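Long-range contacts in mandelate racemase / muconate lactonizing enzyme family protein (Agrobacterium tumefaciens, PDB 4DXK), which is probably a metal-dependent lyase or racemase of the enolase superfamily, mandelate racemase subgroup: residues 5-10 against 390-395; 47-52 against 66-71; 229-234 against 257-262. One frame throughout, in Å; residues are numbered along the deposited sequence. Where two conformers were deposited one is given.

Contact 1: residues 5-10 against 390-395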
ATOM      1  N   LYS A   5      44.749  16.858 -22.352  0.51 12.73           N
ATOM      2  CA  LYS A   5      44.672  15.687 -23.230  0.51 12.71           C
ATOM      3  C   LYS A   5      43.914  14.552 -22.568  0.51 10.19           C
ATOM      4  O   LYS A   5      43.975  14.382 -21.351  0.51 12.66           O
ATOM      5  CB  LYS A   5      46.068  15.159 -23.582  0.51 10.81           C
ATOM      6  CG  LYS A   5      47.035  16.175 -24.136  0.51 14.23           C
ATOM      7  CD  LYS A   5      48.450  15.616 -24.182  0.51 24.74           C
ATOM      8  CE  LYS A   5      48.504  14.285 -24.914  0.51 28.59           C
ATOM      9  NZ  LYS A   5      49.907  13.794 -25.091  0.51 34.31           N
ATOM     10  N   LEU A   6      43.213  13.770 -23.379  1.00 10.95           N
ATOM     11  CA  LEU A   6      42.657  12.500 -22.935  1.00 11.12           C
ATOM     12  C   LEU A   6      43.354  11.395 -23.688  1.00 10.09           C
ATOM     13  O   LEU A   6      43.405  11.403 -24.926  1.00 12.87           O
ATOM     14  CB  LEU A   6      41.163  12.391 -23.220  1.00 16.08           C
ATOM     15  CG  LEU A   6      40.173  13.256 -22.462  1.00 15.42           C
ATOM     16  CD1 LEU A   6      38.761  12.681 -22.630  1.00 13.20           C
ATOM     17  CD2 LEU A   6      40.561  13.382 -20.990  1.00 16.71           C
ATOM     18  N   GLU A   7      43.885  10.437 -22.947  1.00 10.24           N
ATOM     19  CA  GLU A   7      44.623   9.325 -23.524  1.00 11.96           C
ATOM     20  C   GLU A   7      43.919   8.036 -23.128  1.00 12.93           C
ATOM     21  O   GLU A   7      43.558   7.856 -21.962  1.00 14.82           O
ATOM     22  CB  GLU A   7      46.062   9.338 -23.002  1.00 12.08           C
ATOM     23  CG  GLU A   7      46.879   8.111 -23.371  1.00 14.62           C
ATOM     24  CD  GLU A   7      48.269   8.130 -22.758  1.00 17.37           C
ATOM     25  OE1 GLU A   7      48.547   8.987 -21.889  1.00 17.25           O
ATOM     26  OE2 GLU A   7      49.094   7.281 -23.143  1.00 16.77           O
ATOM     27  N   THR A   8      43.703   7.146 -24.086  1.00  9.92           N
ATOM     28  CA  THR A   8      43.217   5.816 -23.765  1.00 10.18           C
ATOM     29  C   THR A   8      44.297   4.792 -24.074  1.00  9.87           C
ATOM     30  O   THR A   8      45.061   4.951 -25.031  1.00 10.75           O
ATOM     31  CB  THR A   8      41.942   5.477 -24.536  1.00  9.71           C
ATOM     32  OG1 THR A   8      42.130   5.786 -25.923  1.00 10.89           O
ATOM     33  CG2 THR A   8      40.760   6.276 -23.991  1.00 11.13           C
ATOM     34  N   VAL A   9      44.354   3.739 -23.262  1.00 10.15           N
ATOM     35  CA  VAL A   9      45.361   2.694 -23.394  1.00 10.64           C
ATOM     36  C   VAL A   9      44.672   1.343 -23.328  1.00 10.17           C
ATOM     37  O   VAL A   9      43.834   1.104 -22.448  1.00 10.58           O
ATOM     38  CB  VAL A   9      46.403   2.775 -22.258  1.00 11.35           C
ATOM     39  CG1 VAL A   9      47.485   1.717 -22.436  1.00 14.16           C
ATOM     40  CG2 VAL A   9      47.024   4.157 -22.196  1.00 14.74           C
ATOM     41  N   ARG A  10      45.032   0.469 -24.264  1.00 10.97           N
ATOM     42  CA  ARG A  10      44.576  -0.913 -24.265  1.00 10.33           C
ATOM     43  C   ARG A  10      45.774  -1.836 -24.426  1.00 12.47           C
ATOM     44  O   ARG A  10      46.818  -1.432 -24.953  1.00 13.08           O
ATOM     45  CB  ARG A  10      43.570  -1.179 -25.391  1.00 11.70           C
ATOM     46  CG  ARG A  10      42.237  -0.476 -25.181  1.00 12.09           C
ATOM     47  CD  ARG A  10      41.185  -0.855 -26.221  1.00 16.43           C
ATOM     48  NE  ARG A  10      41.499  -0.341 -27.552  1.00 16.23           N
ATOM     49  CZ  ARG A  10      41.942  -1.083 -28.559  1.00 19.31           C
ATOM     50  NH1 ARG A  10      42.127  -2.388 -28.398  1.00 21.43           N
ATOM     51  NH2 ARG A  10      42.202  -0.520 -29.731  1.00 24.17           N
ATOM     52  N   VAL A 390      50.722  -2.778 -26.619  1.00 16.60           N
ATOM     53  CA  VAL A 390      49.992  -1.595 -26.191  1.00 15.09           C
ATOM     54  C   VAL A 390      49.478  -0.772 -27.366  1.00 16.76           C
ATOM     55  O   VAL A 390      50.193  -0.565 -28.351  1.00 19.03           O
ATOM     56  CB  VAL A 390      50.915  -0.704 -25.331  1.00 17.24           C
ATOM     57  CG1 VAL A 390      50.215   0.592 -24.921  1.00 16.39           C
ATOM     58  CG2 VAL A 390      51.401  -1.470 -24.112  1.00 21.43           C
ATOM     59  N   SER A 391      48.235  -0.313 -27.269  0.53 13.97           N
ATOM     60  CA  SER A 391      47.709   0.652 -28.225  0.53 13.86           C
ATOM     61  C   SER A 391      47.218   1.869 -27.457  0.53 12.63           C
ATOM     62  O   SER A 391      46.624   1.740 -26.387  0.53 14.07           O
ATOM     63  CB  SER A 391      46.574   0.049 -29.052  0.53 15.56           C
ATOM     64  OG  SER A 391      45.518  -0.396 -28.220  0.53 18.94           O
ATOM     65  N   ARG A 392      47.480   3.051 -27.998  1.00 13.59           N
ATOM     66  CA  ARG A 392      47.087   4.296 -27.353  1.00 14.69           C
ATOM     67  C   ARG A 392      46.389   5.203 -28.343  1.00 14.35           C
ATOM     68  O   ARG A 392      46.720   5.204 -29.533  1.00 16.96           O
ATOM     69  CB  ARG A 392      48.301   5.034 -26.789  1.00 17.29           C
ATOM     70  CG  ARG A 392      49.133   4.246 -25.797  1.00 17.35           C
ATOM     71  CD  ARG A 392      50.296   5.087 -25.278  1.00 22.47           C
ATOM     72  NE  ARG A 392      51.263   4.290 -24.527  1.00 20.85           N
ATOM     73  CZ  ARG A 392      51.347   4.253 -23.199  1.00 21.13           C
ATOM     74  NH1 ARG A 392      50.532   4.981 -22.446  1.00 20.81           N
ATOM     75  NH2 ARG A 392      52.260   3.489 -22.616  1.00 24.09           N
ATOM     76  N   ARG A 393      45.433   5.980 -27.850  1.00 13.66           N
ATOM     77  CA  ARG A 393      44.793   7.013 -28.652  1.00 13.51           C
ATOM     78  C   ARG A 393      44.676   8.283 -27.824  1.00 12.42           C
ATOM     79  O   ARG A 393      44.435   8.229 -26.614  1.00 11.29           O
ATOM     80  CB  ARG A 393      43.417   6.568 -29.132  1.00 14.34           C
ATOM     81  CG  ARG A 393      42.770   7.582 -30.045  1.00 21.39           C
ATOM     82  CD  ARG A 393      41.448   7.106 -30.606  1.00 25.07           C
ATOM     83  NE  ARG A 393      40.759   8.214 -31.255  1.00 22.51           N
ATOM     84  CZ  ARG A 393      39.483   8.196 -31.612  1.00 24.06           C
ATOM     85  NH1 ARG A 393      38.740   7.120 -31.374  1.00 22.50           N
ATOM     86  NH2 ARG A 393      38.946   9.260 -32.193  1.00 27.02           N
ATOM     87  N   PHE A 394      44.853   9.426 -28.477  1.00 13.15           N
ATOM     88  CA  PHE A 394      44.861  10.718 -27.805  1.00 12.56           C
ATOM     89  C   PHE A 394      43.839  11.683 -28.390  1.00 12.71           C
ATOM     90  O   PHE A 394      43.611  11.690 -29.603  1.00 16.83           O
ATOM     91  CB  PHE A 394      46.241  11.366 -27.948  1.00 15.84           C
ATOM     92  CG  PHE A 394      47.342  10.628 -27.243  1.00 16.83           C
ATOM     93  CD1 PHE A 394      48.010   9.586 -27.872  1.00 20.91           C
ATOM     94  CD2 PHE A 394      47.716  10.987 -25.959  1.00 20.37           C
ATOM     95  CE1 PHE A 394      49.032   8.908 -27.223  1.00 22.19           C
ATOM     96  CE2 PHE A 394      48.738  10.318 -25.306  1.00 22.55           C
ATOM     97  CZ  PHE A 394      49.392   9.275 -25.943  1.00 22.48           C
ATOM     98  N   SER A 395      43.245  12.501 -27.525  1.00 11.40           N
ATOM     99  CA  SER A 395      42.499  13.687 -27.937  1.00 12.25           C
ATOM    100  C   SER A 395      43.105  14.903 -27.262  1.00 13.24           C
ATOM    101  O   SER A 395      43.486  14.848 -26.090  1.00 12.95           O
ATOM    102  CB  SER A 395      41.039  13.602 -27.508  1.00 12.42           C
ATOM    103  OG  SER A 395      40.308  12.658 -28.265  1.00 14.20           O
TER

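Contact 2: residues 47-52 against 66-71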
ATOM      1  N   GLU A  47      34.959  10.361 -28.705  1.00 10.44           N
ATOM      2  CA  GLU A  47      33.834  10.939 -29.445  1.00 11.50           C
ATOM      3  C   GLU A  47      33.035  11.921 -28.584  1.00 10.33           C
ATOM      4  O   GLU A  47      32.608  12.976 -29.067  1.00 11.71           O
ATOM      5  CB  GLU A  47      32.898   9.837 -29.983  1.00 12.40           C
ATOM      6  CG  GLU A  47      31.713  10.360 -30.833  1.00 14.39           C
ATOM      7  CD  GLU A  47      30.786   9.259 -31.379  1.00 12.43           C
ATOM      8  OE1 GLU A  47      30.547   8.264 -30.666  1.00 13.11           O
ATOM      9  OE2 GLU A  47      30.276   9.397 -32.515  1.00 14.22           O
ATOM     10  N   TYR A  48      32.839  11.573 -27.316  1.00 10.38           N
ATOM     11  CA  TYR A  48      31.891  12.269 -26.443  1.00  9.34           C
ATOM     12  C   TYR A  48      32.555  13.014 -25.282  1.00  9.46           C
ATOM     13  O   TYR A  48      32.275  14.192 -25.054  1.00 10.98           O
ATOM     14  CB  TYR A  48      30.865  11.271 -25.891  1.00 10.33           C
ATOM     15  CG  TYR A  48      29.676  11.933 -25.232  1.00 10.82           C
ATOM     16  CD1 TYR A  48      29.682  12.265 -23.879  1.00 11.01           C
ATOM     17  CD2 TYR A  48      28.546  12.238 -25.976  1.00 13.11           C
ATOM     18  CE1 TYR A  48      28.594  12.881 -23.289  1.00 11.66           C
ATOM     19  CE2 TYR A  48      27.452  12.850 -25.400  1.00 14.04           C
ATOM     20  CZ  TYR A  48      27.480  13.165 -24.058  1.00 13.95           C
ATOM     21  OH  TYR A  48      26.379  13.780 -23.505  1.00 15.54           O
ATOM     22  N   ILE A  49      33.424  12.336 -24.538  1.00  8.37           N
ATOM     23  CA  ILE A  49      34.023  12.971 -23.368  1.00  9.55           C
ATOM     24  C   ILE A  49      35.013  14.069 -23.769  1.00  8.43           C
ATOM     25  O   ILE A  49      34.927  15.196 -23.271  1.00 10.09           O
ATOM     26  CB  ILE A  49      34.700  11.966 -22.408  1.00  7.99           C
ATOM     27  CG1 ILE A  49      33.690  10.925 -21.920  1.00  9.51           C
ATOM     28  CG2 ILE A  49      35.313  12.701 -21.223  1.00 10.13           C
ATOM     29  CD1 ILE A  49      34.240   9.977 -20.871  1.00  9.86           C
ATOM     30  N   ALA A  50      35.935  13.749 -24.671  1.00  8.98           N
ATOM     31  CA  ALA A  50      36.989  14.692 -25.046  1.00 10.48           C
ATOM     32  C   ALA A  50      36.503  16.102 -25.430  1.00 10.92           C
ATOM     33  O   ALA A  50      36.988  17.080 -24.862  1.00 11.32           O
ATOM     34  CB  ALA A  50      37.874  14.100 -26.131  1.00 12.45           C
ATOM     35  N   PRO A  51      35.535  16.221 -26.361  1.00 10.65           N
ATOM     36  CA  PRO A  51      35.136  17.594 -26.709  1.00 11.69           C
ATOM     37  C   PRO A  51      34.477  18.340 -25.549  1.00 11.68           C
ATOM     38  O   PRO A  51      34.454  19.576 -25.567  1.00 14.23           O
ATOM     39  CB  PRO A  51      34.147  17.400 -27.867  1.00 14.96           C
ATOM     40  CG  PRO A  51      33.678  15.992 -27.750  1.00 19.36           C
ATOM     41  CD  PRO A  51      34.842  15.221 -27.194  1.00 12.98           C
ATOM     42  N   ARG A  52      33.961  17.618 -24.557  1.00 10.54           N
ATOM     43  CA  ARG A  52      33.311  18.248 -23.420  1.00 11.38           C
ATOM     44  C   ARG A  52      34.253  18.594 -22.273  1.00 13.71           C
ATOM     45  O   ARG A  52      33.893  19.385 -21.398  1.00 15.93           O
ATOM     46  CB  ARG A  52      32.189  17.360 -22.894  1.00 12.95           C
ATOM     47  CG  ARG A  52      31.000  17.336 -23.820  1.00 12.39           C
ATOM     48  CD  ARG A  52      29.996  16.264 -23.444  1.00 13.82           C
ATOM     49  NE  ARG A  52      28.802  16.357 -24.280  1.00 16.62           N
ATOM     50  CZ  ARG A  52      28.738  15.949 -25.541  1.00 17.35           C
ATOM     51  NH1 ARG A  52      29.792  15.398 -26.127  1.00 18.60           N
ATOM     52  NH2 ARG A  52      27.606  16.084 -26.226  1.00 22.30           N
ATOM     53  N   GLN A  66      28.165  15.531 -13.550  1.00  9.89           N
ATOM     54  CA  GLN A  66      26.867  15.995 -14.024  1.00 10.31           C
ATOM     55  C   GLN A  66      26.906  16.281 -15.523  1.00 10.69           C
ATOM     56  O   GLN A  66      25.981  15.909 -16.264  1.00 11.90           O
ATOM     57  CB  GLN A  66      26.487  17.257 -13.253  1.00 13.82           C
ATOM     58  CG  GLN A  66      25.060  17.769 -13.429  1.00 17.41           C
ATOM     59  CD  GLN A  66      24.837  19.048 -12.631  1.00 18.55           C
ATOM     60  OE1 GLN A  66      25.768  19.571 -12.014  1.00 22.98           O
ATOM     61  NE2 GLN A  66      23.612  19.555 -12.645  1.00 27.88           N
ATOM     62  N   ASP A  67      27.972  16.930 -15.979  1.00 10.62           N
ATOM     63  CA  ASP A  67      28.081  17.347 -17.374  1.00 11.93           C
ATOM     64  C   ASP A  67      28.209  16.179 -18.354  1.00 12.05           C
ATOM     65  O   ASP A  67      27.981  16.359 -19.556  1.00 13.38           O
ATOM     66  CB  ASP A  67      29.256  18.317 -17.566  1.00 11.37           C
ATOM     67  CG  ASP A  67      28.988  19.696 -16.989  1.00 14.21           C
ATOM     68  OD1 ASP A  67      27.817  20.008 -16.716  1.00 16.18           O
ATOM     69  OD2 ASP A  67      29.960  20.469 -16.834  1.00 14.74           O
ATOM     70  N   LEU A  68      28.585  14.998 -17.861  1.00  9.38           N
ATOM     71  CA  LEU A  68      28.748  13.832 -18.733  1.00  9.55           C
ATOM     72  C   LEU A  68      27.544  12.889 -18.728  1.00  8.71           C
ATOM     73  O   LEU A  68      27.526  11.922 -19.487  1.00  9.26           O
ATOM     74  CB  LEU A  68      30.039  13.071 -18.403  1.00  9.59           C
ATOM     75  CG  LEU A  68      31.333  13.843 -18.678  1.00  9.12           C
ATOM     76  CD1 LEU A  68      32.529  12.987 -18.299  1.00 12.38           C
ATOM     77  CD2 LEU A  68      31.422  14.272 -20.143  1.00 10.92           C
ATOM     78  N   VAL A  69      26.551  13.144 -17.879  1.00  8.74           N
ATOM     79  CA  VAL A  69      25.338  12.329 -17.910  1.00  8.78           C
ATOM     80  C   VAL A  69      24.670  12.470 -19.277  1.00  9.21           C
ATOM     81  O   VAL A  69      24.438  13.576 -19.753  1.00  9.95           O
ATOM     82  CB  VAL A  69      24.352  12.723 -16.802  1.00  9.49           C
ATOM     83  CG1 VAL A  69      23.047  11.963 -16.967  1.00 11.41           C
ATOM     84  CG2 VAL A  69      24.952  12.461 -15.409  1.00 10.88           C
ATOM     85  N   GLY A  70      24.376  11.346 -19.915  1.00  8.78           N
ATOM     86  CA  GLY A  70      23.830  11.374 -21.258  1.00  9.74           C
ATOM     87  C   GLY A  70      22.333  11.570 -21.306  1.00  8.11           C
ATOM     88  O   GLY A  70      21.611  11.207 -20.381  1.00  9.34           O
ATOM     89  N   TYR A  71      21.857  12.153 -22.397  1.00  9.11           N
ATOM     90  CA  TYR A  71      20.437  12.172 -22.699  1.00  8.40           C
ATOM     91  C   TYR A  71      19.916  10.740 -22.828  1.00  8.00           C
ATOM     92  O   TYR A  71      18.793  10.429 -22.425  1.00  8.47           O
ATOM     93  CB  TYR A  71      20.208  12.949 -23.997  1.00 10.49           C
ATOM     94  CG  TYR A  71      18.764  13.049 -24.384  1.00 10.32           C
ATOM     95  CD1 TYR A  71      17.886  13.841 -23.653  1.00 15.89           C
ATOM     96  CD2 TYR A  71      18.274  12.361 -25.483  1.00 10.80           C
ATOM     97  CE1 TYR A  71      16.559  13.940 -24.009  1.00 17.05           C
ATOM     98  CE2 TYR A  71      16.940  12.456 -25.849  1.00 13.08           C
ATOM     99  CZ  TYR A  71      16.092  13.242 -25.098  1.00 13.34           C
ATOM    100  OH  TYR A  71      14.766  13.352 -25.451  1.00 18.30           O
TER
HETATM  101  O   HOH W   1      26.343  14.959 -21.248  1.00 14.86           O
HETATM  102  O   HOH W   2      23.763  13.528 -24.165  1.00 16.28           O

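Contact 3: residues 229-234 against 257-262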
ATOM      1  N   ILE A 229      16.054 -22.392  -6.120  1.00 10.23           N
ATOM      2  CA  ILE A 229      17.453 -22.537  -5.732  1.00 10.26           C
ATOM      3  C   ILE A 229      17.725 -21.904  -4.367  1.00  9.95           C
ATOM      4  O   ILE A 229      18.411 -22.495  -3.521  1.00 10.68           O
ATOM      5  CB  ILE A 229      18.394 -21.940  -6.808  1.00  9.31           C
ATOM      6  CG1 ILE A 229      18.304 -22.738  -8.112  1.00 10.38           C
ATOM      7  CG2 ILE A 229      19.829 -21.856  -6.291  1.00 11.64           C
ATOM      8  CD1 ILE A 229      18.920 -22.029  -9.304  1.00 11.83           C
ATOM      9  N   ALA A 230      17.179 -20.707  -4.152  1.00  9.68           N
ATOM     10  CA  ALA A 230      17.369 -19.998  -2.889  1.00  9.74           C
ATOM     11  C   ALA A 230      16.910 -20.867  -1.722  1.00 10.16           C
ATOM     12  O   ALA A 230      17.630 -21.018  -0.731  1.00 11.16           O
ATOM     13  CB  ALA A 230      16.617 -18.679  -2.892  1.00 11.00           C
ATOM     14  N   LYS A 231      15.709 -21.424  -1.830  1.00 10.78           N
ATOM     15  CA  LYS A 231      15.184 -22.282  -0.765  1.00 11.32           C
ATOM     16  C   LYS A 231      16.080 -23.495  -0.532  1.00 11.99           C
ATOM     17  O   LYS A 231      16.358 -23.870   0.617  1.00 12.24           O
ATOM     18  CB  LYS A 231      13.757 -22.732  -1.078  1.00 13.36           C
ATOM     19  CG  LYS A 231      12.758 -21.591  -1.098  1.00 15.25           C
ATOM     20  CD  LYS A 231      11.318 -22.084  -1.091  1.00 26.53           C
ATOM     21  CE  LYS A 231      10.994 -22.894  -2.326  1.00 33.50           C
ATOM     22  NZ  LYS A 231       9.648 -23.547  -2.227  1.00 31.87           N
ATOM     23  N   ALA A 232      16.561 -24.092  -1.617  1.00 11.13           N
ATOM     24  CA  ALA A 232      17.407 -25.277  -1.520  1.00 11.99           C
ATOM     25  C   ALA A 232      18.748 -24.990  -0.842  1.00 12.24           C
ATOM     26  O   ALA A 232      19.401 -25.909  -0.336  1.00 12.78           O
ATOM     27  CB  ALA A 232      17.632 -25.878  -2.903  1.00 13.09           C
ATOM     28  N   LEU A 233      19.169 -23.729  -0.835  1.00 11.67           N
ATOM     29  CA  LEU A 233      20.447 -23.368  -0.227  1.00 11.13           C
ATOM     30  C   LEU A 233      20.371 -23.197   1.284  1.00 11.64           C
ATOM     31  O   LEU A 233      21.405 -23.055   1.940  1.00 12.45           O
ATOM     32  CB  LEU A 233      21.006 -22.094  -0.865  1.00 11.87           C
ATOM     33  CG  LEU A 233      21.641 -22.321  -2.235  1.00 10.64           C
ATOM     34  CD1 LEU A 233      21.763 -21.023  -3.007  1.00 11.41           C
ATOM     35  CD2 LEU A 233      23.011 -22.978  -2.079  1.00 12.71           C
ATOM     36  N   THR A 234      19.162 -23.218   1.832  1.00 11.99           N
ATOM     37  CA  THR A 234      18.947 -22.989   3.262  1.00 12.83           C
ATOM     38  C   THR A 234      19.880 -23.776   4.207  1.00 15.24           C
ATOM     39  O   THR A 234      20.430 -23.182   5.135  1.00 14.85           O
ATOM     40  CB  THR A 234      17.467 -23.217   3.657  1.00 13.25           C
ATOM     41  OG1 THR A 234      16.629 -22.356   2.874  1.00 13.81           O
ATOM     42  CG2 THR A 234      17.240 -22.923   5.130  1.00 16.49           C
ATOM     43  N   ALA A 257      13.186 -12.007  -1.989  1.00 11.09           N
ATOM     44  CA  ALA A 257      13.565 -11.772  -0.598  1.00 12.18           C
ATOM     45  C   ALA A 257      12.612 -12.467   0.374  1.00 16.38           C
ATOM     46  O   ALA A 257      13.003 -12.810   1.493  1.00 17.22           O
ATOM     47  CB  ALA A 257      13.625 -10.279  -0.308  1.00 13.47           C
ATOM     48  N   ALA A 258      11.377 -12.693  -0.060  1.00 15.57           N
ATOM     49  CA  ALA A 258      10.369 -13.343   0.775  1.00 18.53           C
ATOM     50  C   ALA A 258      10.712 -14.796   1.085  1.00 19.19           C
ATOM     51  O   ALA A 258      10.253 -15.343   2.095  1.00 22.82           O
ATOM     52  CB  ALA A 258       9.001 -13.255   0.118  1.00 22.52           C
ATOM     53  N   VAL A 259      11.496 -15.431   0.220  1.00 13.66           N
ATOM     54  CA  VAL A 259      11.839 -16.834   0.426  1.00 13.79           C
ATOM     55  C   VAL A 259      13.334 -17.097   0.622  1.00 13.32           C
ATOM     56  O   VAL A 259      13.714 -18.193   1.021  1.00 14.62           O
ATOM     57  CB  VAL A 259      11.333 -17.731  -0.722  1.00 16.92           C
ATOM     58  CG1 VAL A 259       9.830 -17.593  -0.891  1.00 22.49           C
ATOM     59  CG2 VAL A 259      12.050 -17.402  -2.022  1.00 18.85           C
ATOM     60  N   SER A 260      14.186 -16.116   0.343  1.00 12.41           N
ATOM     61  CA  SER A 260      15.626 -16.359   0.391  1.00 11.95           C
ATOM     62  C   SER A 260      16.162 -16.445   1.815  1.00 11.69           C
ATOM     63  O   SER A 260      15.859 -15.596   2.647  1.00 12.88           O
ATOM     64  CB  SER A 260      16.386 -15.285  -0.379  1.00 12.12           C
ATOM     65  OG  SER A 260      17.776 -15.581  -0.384  1.00 11.15           O
ATOM     66  N   PRO A 261      16.974 -17.474   2.102  1.00 11.59           N
ATOM     67  CA  PRO A 261      17.572 -17.605   3.436  1.00 11.11           C
ATOM     68  C   PRO A 261      18.784 -16.702   3.632  1.00 12.75           C
ATOM     69  O   PRO A 261      19.338 -16.661   4.732  1.00 14.29           O
ATOM     70  CB  PRO A 261      18.012 -19.071   3.469  1.00 11.76           C
ATOM     71  CG  PRO A 261      18.356 -19.367   2.039  1.00 12.03           C
ATOM     72  CD  PRO A 261      17.294 -18.625   1.242  1.00 11.61           C
ATOM     73  N   ALA A 262      19.196 -15.997   2.580  1.00 11.49           N
ATOM     74  CA  ALA A 262      20.331 -15.083   2.654  1.00 10.72           C
ATOM     75  C   ALA A 262      19.921 -13.755   2.034  1.00 11.13           C
ATOM     76  O   ALA A 262      19.071 -13.730   1.133  1.00 10.71           O
ATOM     77  CB  ALA A 262      21.518 -15.662   1.899  1.00 13.12           C
TER

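Contact 1: residues 5-10 against 390-395
Glu7 of strand 5-10 reaches over its antiparallel neighbour 390-395 and joins two of its side chains, Phe394 and Arg392, in one row. From CB outward, its chain runs alongside the Phe394 ring, both side chains heading the same way. Glu7 CB lies 3.7 Å from Phe394 CE2, Glu7 CG slightly nearer the same atom, and the carboxylate carbon Glu7 CD comes to 3.4 Å of Phe394 CE2, with carboxylate and ring planes 29° apart. The two carboxylate oxygens then part company. Glu7 OE1 takes a hydrogen bond from His23 on the next strand, whereas Glu7 OE2 forms a salt bridge with Arg392 NH1 at 2.8 Å, met on its syn side but 32° out of the carboxylate plane. With CG swung away from the backbone N (chi1 171°) and the rest extended, Glu7 brings its acid group level with the arginine. Arg392 in turn has a second carboxylate partner in Glu385, and Val9 CG1 lies over one face of its guanidinium. At the far end of the row, Lys5 bends at chi3 in one of its two conformers, so that Lys5 CE approaches Phe394 CD2 at 3.5 Å.

Six backbone hydrogen bonds fix the register, pairing Leu6 with Ser395, Thr8 with Arg393 and Arg10 with Ser391. These residues send their side chains to the opposite face, beneath helix 38-53. There, in one of two conformers of the serine, Ser391 OG sits 3.6 Å above the centre of the Arg10 guanidinium, while Glu42 binds both Arg10 and Thr8, and His46 bonds to Thr8 and Ser395. The C-terminal strand is thus stitched to the N-terminal sheet by its backbone, and the Glu7 carboxylate, shared between Arg392 and His23, is probably kept ionised by the neighbouring arginine.

Contact 2: residues 47-52 against 66-71
Apolar packing between helix 38-53 and the end of helix 61-68 centres on Leu68, whose two methyl groups divide the work. Leu68 CD1 meets Ile49 CG2 at 4.0 Å, the side chains crossing at about a right angle, and Leu68 CD2 touches the aliphatic Arg52 CD at 4.1 Å. Phe87 of helix 79-99 also packs against Ile49 and Leu68.

The polar link is carried by water. Tyr48, with its ring turned away from the backbone N (chi1 -167°), extends its hydroxyl toward the turn that follows Leu68. One water accepts from Tyr48 OH at a short 2.5 Å and donates to the carbonyls Asp67 O and Val69 O. A second donates to Tyr48 OH at 2.7 Å and accepts from Tyr71 N. The backbone is thus tied to the phenol oxygen through waters rather than by a direct hydrogen bond.

Within the helix, Arg52 lies over the Tyr48 ring. Arg52 NH1 is 3.3 Å above the ring centre and donates to Tyr48 O at 3.0 Å, the bond fixing the guanidinium over the aromatic face.

Asp67 pairs with Arg56 and with Arg184 of the second subunit, while Tyr71 OH bonds to Glu268 of that subunit, a metal ligand there. Such helical packing belongs to the N-terminal capping domain of the enolase superfamily, here at a subunit interface beside a neighbour's metal site.

Contact 3: residues 229-234 against 257-262
Pro261 wedges against the C-terminal turn of helix 223-232, joining adjacent units of the (beta/alpha)-barrel domain of the enolase superfamily: segment 257-262 leaves helix 253-259 and leads into strand 264-266. The proline ring lies across the end of the turn, its CD 3.1 Å from Ala230 O and its CG 3.6 Å from Thr234 OG1. Ala230 CB meets the same ring at CD, 4.2 Å away, and also approaches Ser260 CA. The rigid ring packs tightly on the helix end, and beneath it Leu233, Ser260 and Pro261 all touch His241 of strand 240-242.

Conformation decides which atom of Thr234 faces the ring. With OG1 opposite the carbonyl carbon (chi1 -57°), the hydroxyl folds back to donate to Lys231 O at 2.7 Å, and the same OG1 packs against Pro261 CB and CG. Thr234 N bonds to the same carbonyl, so that one oxygen holds two donors approaching from one face of its plane.

Further out, Lys231 crosses Val259 obliquely, with its CG 4.1 Å from Val259 CB. The lysine also packs on Pro261 of the fourth subunit, which places this edge of the barrel at a subunit contact. Ser260 turns its hydroxyl away from its own backbone N (chi1 -177°), and Ser260 OG donates to Ala262 O at 2.7 Å, in the carbonyl plane and on a lone pair.

Overall arrangement
The three contacts sample the two parts of an enolase-superfamily subunit. Contact 1 joins the first and last strands of the antiparallel sheet and closes a loop of the chain within which the other two are nested; contact 2 comes next along the sequence and contact 3 follows it in series. Contacts 1 and 2 are neighbours, with centres about 17 Å apart: Leu6 packs on Ile49 and Ala50, and Ser395 on Ala50, so helix 38-53 packs on both the sheet and helix 61-68. Contact 3 lies in the barrel, across the chain's centre, about 46 Å from contact 1 and 42 Å from contact 2 between centres. The C-terminal strand thus returns to complete the N-terminal domain.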